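Local coordinates for carboxylase (Deinococcus radiodurans, PDB 5H80), which probably catalyses the ATP-dependent carboxylation of biotin, the first half-reaction of a biotin-dependent carboxylase, through its biotin carboxylase domain, at residues 38-43 / 405-410; 63-68 / 416-421. All coordinates share one frame; numbering follows the deposited sequence.

Contact 1. Residues 38-43 / 405-410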
loop_
_atom_site.group_PDB
_atom_site.type_symbol
_atom_site.label_atom_id
_atom_site.label_comp_id
_atom_site.label_asym_id
_atom_site.label_seq_id
_atom_site.Cartn_x
_atom_site.Cartn_y
_atom_site.Cartn_z
ATOM N N ALA A 38 -0.764 24.017 -9.144
ATOM C CA ALA A 38 0.228 25.084 -8.969
ATOM C C ALA A 38 1.411 24.697 -8.024
ATOM O O ALA A 38 1.578 25.254 -6.966
ATOM C CB ALA A 38 -0.423 26.384 -8.491
ATOM N N ASN A 39 2.181 23.700 -8.440
ATOM C CA ASN A 39 3.171 23.079 -7.627
ATOM C C ASN A 39 3.995 22.091 -8.512
ATOM O O ASN A 39 3.900 22.170 -9.744
ATOM C CB ASN A 39 2.575 22.333 -6.379
ATOM C CG ASN A 39 3.480 22.443 -5.162
ATOM O OD1 ASN A 39 4.652 22.132 -5.223
ATOM N ND2 ASN A 39 2.987 22.945 -4.061
ATOM N N ARG A 40 4.886 21.330 -7.887
ATOM C CA ARG A 40 5.780 20.444 -8.626
ATOM C C ARG A 40 6.238 19.278 -7.800
ATOM O O ARG A 40 5.957 19.230 -6.591
ATOM C CB ARG A 40 6.947 21.317 -9.157
ATOM C CG ARG A 40 7.590 22.159 -8.096
ATOM C CD ARG A 40 8.641 21.431 -7.335
ATOM N NE ARG A 40 9.676 20.652 -8.114
ATOM C CZ ARG A 40 10.503 19.734 -7.575
ATOM N NH1 ARG A 40 11.396 19.057 -8.299
ATOM N NH2 ARG A 40 10.474 19.486 -6.255
ATOM N N GLY A 41 6.954 18.308 -8.393
ATOM C CA GLY A 41 7.640 17.320 -7.597
ATOM C C GLY A 41 6.625 16.315 -7.053
ATOM O O GLY A 41 5.518 16.206 -7.655
ATOM N N GLU A 42 6.937 15.753 -5.876
ATOM C CA GLU A 42 6.156 14.609 -5.333
ATOM C C GLU A 42 4.671 15.005 -5.062
ATOM O O GLU A 42 3.737 14.277 -5.479
ATOM C CB GLU A 42 6.820 13.939 -4.161
ATOM C CG GLU A 42 6.779 14.728 -2.893
ATOM C CD GLU A 42 5.459 14.588 -2.104
ATOM O OE1 GLU A 42 5.350 15.309 -1.137
ATOM O OE2 GLU A 42 4.475 13.896 -2.507
ATOM N N VAL A 43 4.411 16.226 -4.605
ATOM C CA VAL A 43 3.040 16.684 -4.414
ATOM C C VAL A 43 2.166 16.868 -5.717
ATOM O O VAL A 43 0.929 16.563 -5.639
ATOM C CB VAL A 43 2.912 17.875 -3.426
ATOM C CG1 VAL A 43 3.231 19.222 -4.028
ATOM C CG2 VAL A 43 1.533 17.851 -2.759
ATOM N N ASP A 405 5.912 7.611 -2.338
ATOM C CA ASP A 405 5.429 8.759 -3.087
ATOM C C ASP A 405 6.705 9.555 -3.535
ATOM O O ASP A 405 7.490 10.087 -2.692
ATOM C CB ASP A 405 4.449 9.711 -2.323
ATOM C CG ASP A 405 3.076 9.110 -2.081
ATOM O OD1 ASP A 405 2.949 7.842 -2.078
ATOM O OD2 ASP A 405 2.108 9.861 -1.984
ATOM N N THR A 406 6.866 9.653 -4.855
ATOM C CA THR A 406 8.038 10.314 -5.468
ATOM C C THR A 406 7.575 10.974 -6.824
ATOM O O THR A 406 6.485 10.813 -7.309
ATOM C CB THR A 406 9.218 9.322 -5.615
ATOM O OG1 THR A 406 10.488 9.931 -6.033
ATOM C CG2 THR A 406 8.853 8.183 -6.555
ATOM N N PHE A 407 8.567 11.687 -7.378
ATOM C CA PHE A 407 8.606 12.312 -8.671
ATOM C C PHE A 407 9.844 11.893 -9.533
ATOM O O PHE A 407 9.928 12.215 -10.716
ATOM C CB PHE A 407 8.560 13.841 -8.493
ATOM C CG PHE A 407 9.803 14.341 -7.986
ATOM C CD1 PHE A 407 10.738 15.025 -8.857
ATOM C CD2 PHE A 407 10.127 14.246 -6.663
ATOM C CE1 PHE A 407 11.947 15.476 -8.340
ATOM C CE2 PHE A 407 11.287 14.749 -6.165
ATOM C CZ PHE A 407 12.223 15.335 -6.976
ATOM N N VAL A 408 10.738 11.140 -8.932
ATOM C CA VAL A 408 12.151 10.806 -9.400
ATOM C C VAL A 408 12.031 9.587 -10.319
ATOM O O VAL A 408 11.303 8.612 -10.054
ATOM C CB VAL A 408 13.188 10.668 -8.280
ATOM C CG1 VAL A 408 14.562 10.333 -8.855
ATOM C CG2 VAL A 408 13.270 11.957 -7.467
ATOM N N THR A 409 12.636 9.674 -11.511
ATOM C CA THR A 409 12.895 8.445 -12.280
ATOM C C THR A 409 14.359 8.445 -12.723
ATOM O O THR A 409 15.092 9.458 -12.561
ATOM C CB THR A 409 12.018 8.268 -13.516
ATOM O OG1 THR A 409 12.139 9.432 -14.345
ATOM C CG2 THR A 409 10.546 8.038 -13.139
ATOM N N THR A 410 14.776 7.317 -13.313
ATOM C CA THR A 410 16.176 7.174 -13.734
ATOM C C THR A 410 16.561 8.250 -14.759
ATOM O O THR A 410 15.797 8.546 -15.706
ATOM C CB THR A 410 16.424 5.738 -14.224
ATOM O OG1 THR A 410 16.086 4.845 -13.160
ATOM C CG2 THR A 410 17.869 5.526 -14.582
HETATM O O HOH W 1 2.429 12.467 -1.340
HETATM O O HOH W 2 4.223 11.473 -5.321
#
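Glu42 and Asp405 share water 1, which donates 2.8 Å to Glu42 OE2 and 2.7 Å to Asp405 OD2. It ties together two carboxylates whose OE2 and OD2 are 4.7 Å apart, with planes 54° from each other. Their like charges are probably balanced by flanking bases: Lys424 forms a salt bridge to Glu42 OE1, which is also hydrogen-bonded to Tyr111 OH, and Arg403 pairs with Asp405 OD1. Water 2 repeats the bridge at backbone level, donating to the carbonyls of Glu42 and Thr406. No direct hydrogen bond joins the two segments; the polar links run through the two waters.

Glu42 and Phe407 share the packing. Glu42 CB rests on the Thr406 backbone, 4.0 Å from Thr406 CA. At the Phe407 ring, Arg40 CZ stands over one face, Gly41 CA comes in off-centre on that side as a CH-pi contact, and Val408 CG2 sits toward the rim of the other. The Arg40 guanidinium makes a cation-pi contact, CZ 4.9 Å from the Phe407 ring centroid, yet its plane is turned 69° from the ring, and NH1 comes nearest, 3.6 Å from Phe407 CE1. Bends at chi2 and chi3 fold the Arg40 chain back over the ring, where NH1 also reaches Asp66. Phe407 CB rests 3.5 Å from Gly41 C.

Gly41, at positive phi (76°), is the N-cap residue of helix 42-53. This beta-alpha turn after strand 34-37 of the parallel sheet meets strand 402-406, outermost in this chain's C-terminal antiparallel sheet, joining the N- and C-terminal parts of the biotin carboxylase fold.

Contact 2. Residues 63-68 / 416-421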
loop_
_atom_site.group_PDB
_atom_site.type_symbol
_atom_site.label_atom_id
_atom_site.label_comp_id
_atom_site.label_asym_id
_atom_site.label_seq_id
_atom_site.Cartn_x
_atom_site.Cartn_y
_atom_site.Cartn_z
ATOM N N ALA A 63 8.809 24.335 -14.835
ATOM C CA ALA A 63 9.963 25.144 -15.243
ATOM C C ALA A 63 10.909 24.242 -15.989
ATOM O O ALA A 63 10.967 23.024 -15.719
ATOM C CB ALA A 63 10.638 25.695 -14.006
ATOM N N PRO A 64 11.672 24.766 -17.005
ATOM C CA PRO A 64 12.562 23.854 -17.676
ATOM C C PRO A 64 13.580 22.971 -16.905
ATOM O O PRO A 64 13.814 21.792 -17.242
ATOM C CB PRO A 64 13.302 24.787 -18.729
ATOM C CG PRO A 64 12.482 26.042 -18.794
ATOM C CD PRO A 64 11.889 26.180 -17.419
ATOM N N ASP A 65 14.140 23.457 -15.831
ATOM C CA ASP A 65 15.045 22.687 -14.961
ATOM C C ASP A 65 14.328 21.608 -14.139
ATOM O O ASP A 65 14.968 20.889 -13.489
ATOM C CB ASP A 65 15.801 23.540 -14.012
ATOM C CG ASP A 65 14.954 24.118 -12.898
ATOM O OD1 ASP A 65 13.705 24.118 -12.928
ATOM O OD2 ASP A 65 15.601 24.764 -12.021
ATOM N N ASP A 66 13.013 21.544 -14.285
ATOM C CA ASP A 66 12.150 20.578 -13.632
ATOM C C ASP A 66 11.562 19.656 -14.644
ATOM O O ASP A 66 10.612 18.930 -14.345
ATOM C CB ASP A 66 11.067 21.339 -12.846
ATOM C CG ASP A 66 10.667 20.648 -11.529
ATOM O OD1 ASP A 66 11.415 19.731 -11.081
ATOM O OD2 ASP A 66 9.654 21.101 -10.981
ATOM N N ALA A 67 11.993 19.732 -15.928
ATOM C CA ALA A 67 11.224 19.086 -16.947
ATOM C C ALA A 67 11.199 17.523 -16.909
ATOM O O ALA A 67 10.262 16.923 -17.423
ATOM C CB ALA A 67 11.547 19.635 -18.356
ATOM N N GLY A 68 12.123 16.918 -16.217
ATOM C CA GLY A 68 12.211 15.420 -16.193
ATOM C C GLY A 68 11.403 14.823 -15.022
ATOM O O GLY A 68 11.199 13.635 -14.956
ATOM N N PRO A 416 18.995 22.350 -7.764
ATOM C CA PRO A 416 19.069 22.976 -6.439
ATOM C C PRO A 416 18.037 24.077 -6.191
ATOM O O PRO A 416 18.017 24.669 -5.105
ATOM C CB PRO A 416 20.477 23.588 -6.424
ATOM C CG PRO A 416 20.774 23.892 -7.845
ATOM C CD PRO A 416 20.101 22.786 -8.652
ATOM N N GLN A 417 17.186 24.407 -7.157
ATOM C CA GLN A 417 16.158 25.352 -6.938
ATOM C C GLN A 417 15.099 24.855 -5.980
ATOM O O GLN A 417 14.330 25.630 -5.449
ATOM C CB GLN A 417 15.462 25.671 -8.252
ATOM C CG GLN A 417 16.330 26.533 -9.193
ATOM C CD GLN A 417 16.312 27.966 -8.727
ATOM O OE1 GLN A 417 15.254 28.492 -8.324
ATOM N NE2 GLN A 417 17.475 28.595 -8.710
ATOM N N TYR A 418 15.065 23.551 -5.753
ATOM C CA TYR A 418 13.919 22.928 -5.060
ATOM C C TYR A 418 14.517 22.193 -3.870
ATOM O O TYR A 418 15.722 21.930 -3.779
ATOM C CB TYR A 418 13.122 21.959 -5.952
ATOM C CG TYR A 418 12.791 22.558 -7.298
ATOM C CD1 TYR A 418 11.984 23.686 -7.346
ATOM C CD2 TYR A 418 13.390 22.137 -8.432
ATOM C CE1 TYR A 418 11.733 24.336 -8.565
ATOM C CE2 TYR A 418 13.133 22.771 -9.679
ATOM C CZ TYR A 418 12.317 23.890 -9.717
ATOM O OH TYR A 418 12.038 24.606 -10.898
ATOM N N ASP A 419 13.631 21.861 -2.958
ATOM C CA ASP A 419 14.053 21.194 -1.764
ATOM C C ASP A 419 14.694 19.826 -2.069
ATOM O O ASP A 419 14.653 19.353 -3.223
ATOM C CB ASP A 419 12.899 21.167 -0.781
ATOM C CG ASP A 419 11.830 20.109 -1.113
ATOM O OD1 ASP A 419 12.142 19.075 -1.779
ATOM O OD2 ASP A 419 10.661 20.341 -0.734
ATOM N N ALA A 420 15.232 19.203 -1.007
ATOM C CA ALA A 420 16.105 18.031 -1.148
ATOM C C ALA A 420 15.296 16.734 -1.169
ATOM O O ALA A 420 15.897 15.688 -1.396
ATOM C CB ALA A 420 17.126 17.945 -0.012
ATOM N N LEU A 421 13.988 16.830 -1.046
ATOM C CA LEU A 421 13.175 15.579 -1.014
ATOM C C LEU A 421 13.248 14.834 -2.302
ATOM O O LEU A 421 12.932 15.392 -3.415
ATOM C CB LEU A 421 11.808 15.922 -0.626
ATOM C CG LEU A 421 10.865 14.717 -0.351
ATOM C CD1 LEU A 421 11.255 14.003 0.930
ATOM C CD2 LEU A 421 9.458 15.281 -0.249
#
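The Tyr418 ring lies between Gln417 on one face and Asp66 on the other, with Asp65 at its edge. Gln417 CB stands 3.8 Å above the ring plane, over the centre. Across the ring, the Asp66 carboxylate is tilted only 24° from it; OD2 lies over the face, while CG is out by the rim, 3.7 Å from Tyr418 CE2. A carboxylate against an aromatic face would be poorly placed by itself, but OD1 of Asp66 is also engaged by Arg40, which makes a cation-pi contact with Tyr418 from that same face and probably offsets the charge.

At the phenol end, Tyr418 OH donates to Asp65 OD1 over 2.7 Å. The hydroxyl meets the oxygen on its syn side, 19° out of the carboxylate plane, and that plane is turned 67° from the ring. Asp65 holds CG between its backbone N and carbonyl carbon, a rotamer that turns OD1 toward the hydroxyl, at the ring edge and near the ring plane. Its second oxygen, OD2, lies 3.4 Å from Gln417 CG and is bonded to Ser415 OG. Ala63 CB closes in beside the hydroxyl, 3.6 Å from Tyr418 OH. Gln417 in turn sends its OE1 to the backbone N of Ala86.

The Asp66 N to Ala63 O bond (2.9 Å) belongs to the short 3-10 segment 64-66, between strand 57-62 and helix 70-74. Facing it, segment 416-421 passes through an Asx turn, Leu421 N to Asp419 OD1, directly into strand 421-429 of the C-terminal antiparallel sheet.

In the fold
Contacts 1 and 2 are centred about 9 Å apart and form one continuous joint between the N-terminal and C-terminal parts of the biotin carboxylase fold. Along the chain the segments alternate: 38-43, 63-68, 405-410, 416-421. The first two follow neighbouring parallel strands, 34-37 and 57-62; the last two flank the link between antiparallel neighbours 402-406 and 421-429. The ATP-binding region falls in the long interval between. Arg40 NH1 and Asp66 OD1, 2.9 Å apart, join the contacts on the N-terminal side, while Phe407 CE2 packs 3.3 Å from Leu421 O on the other, so both loop pairs lie at the same interface between the parallel N-terminal sheet and the antiparallel C-terminal sheet.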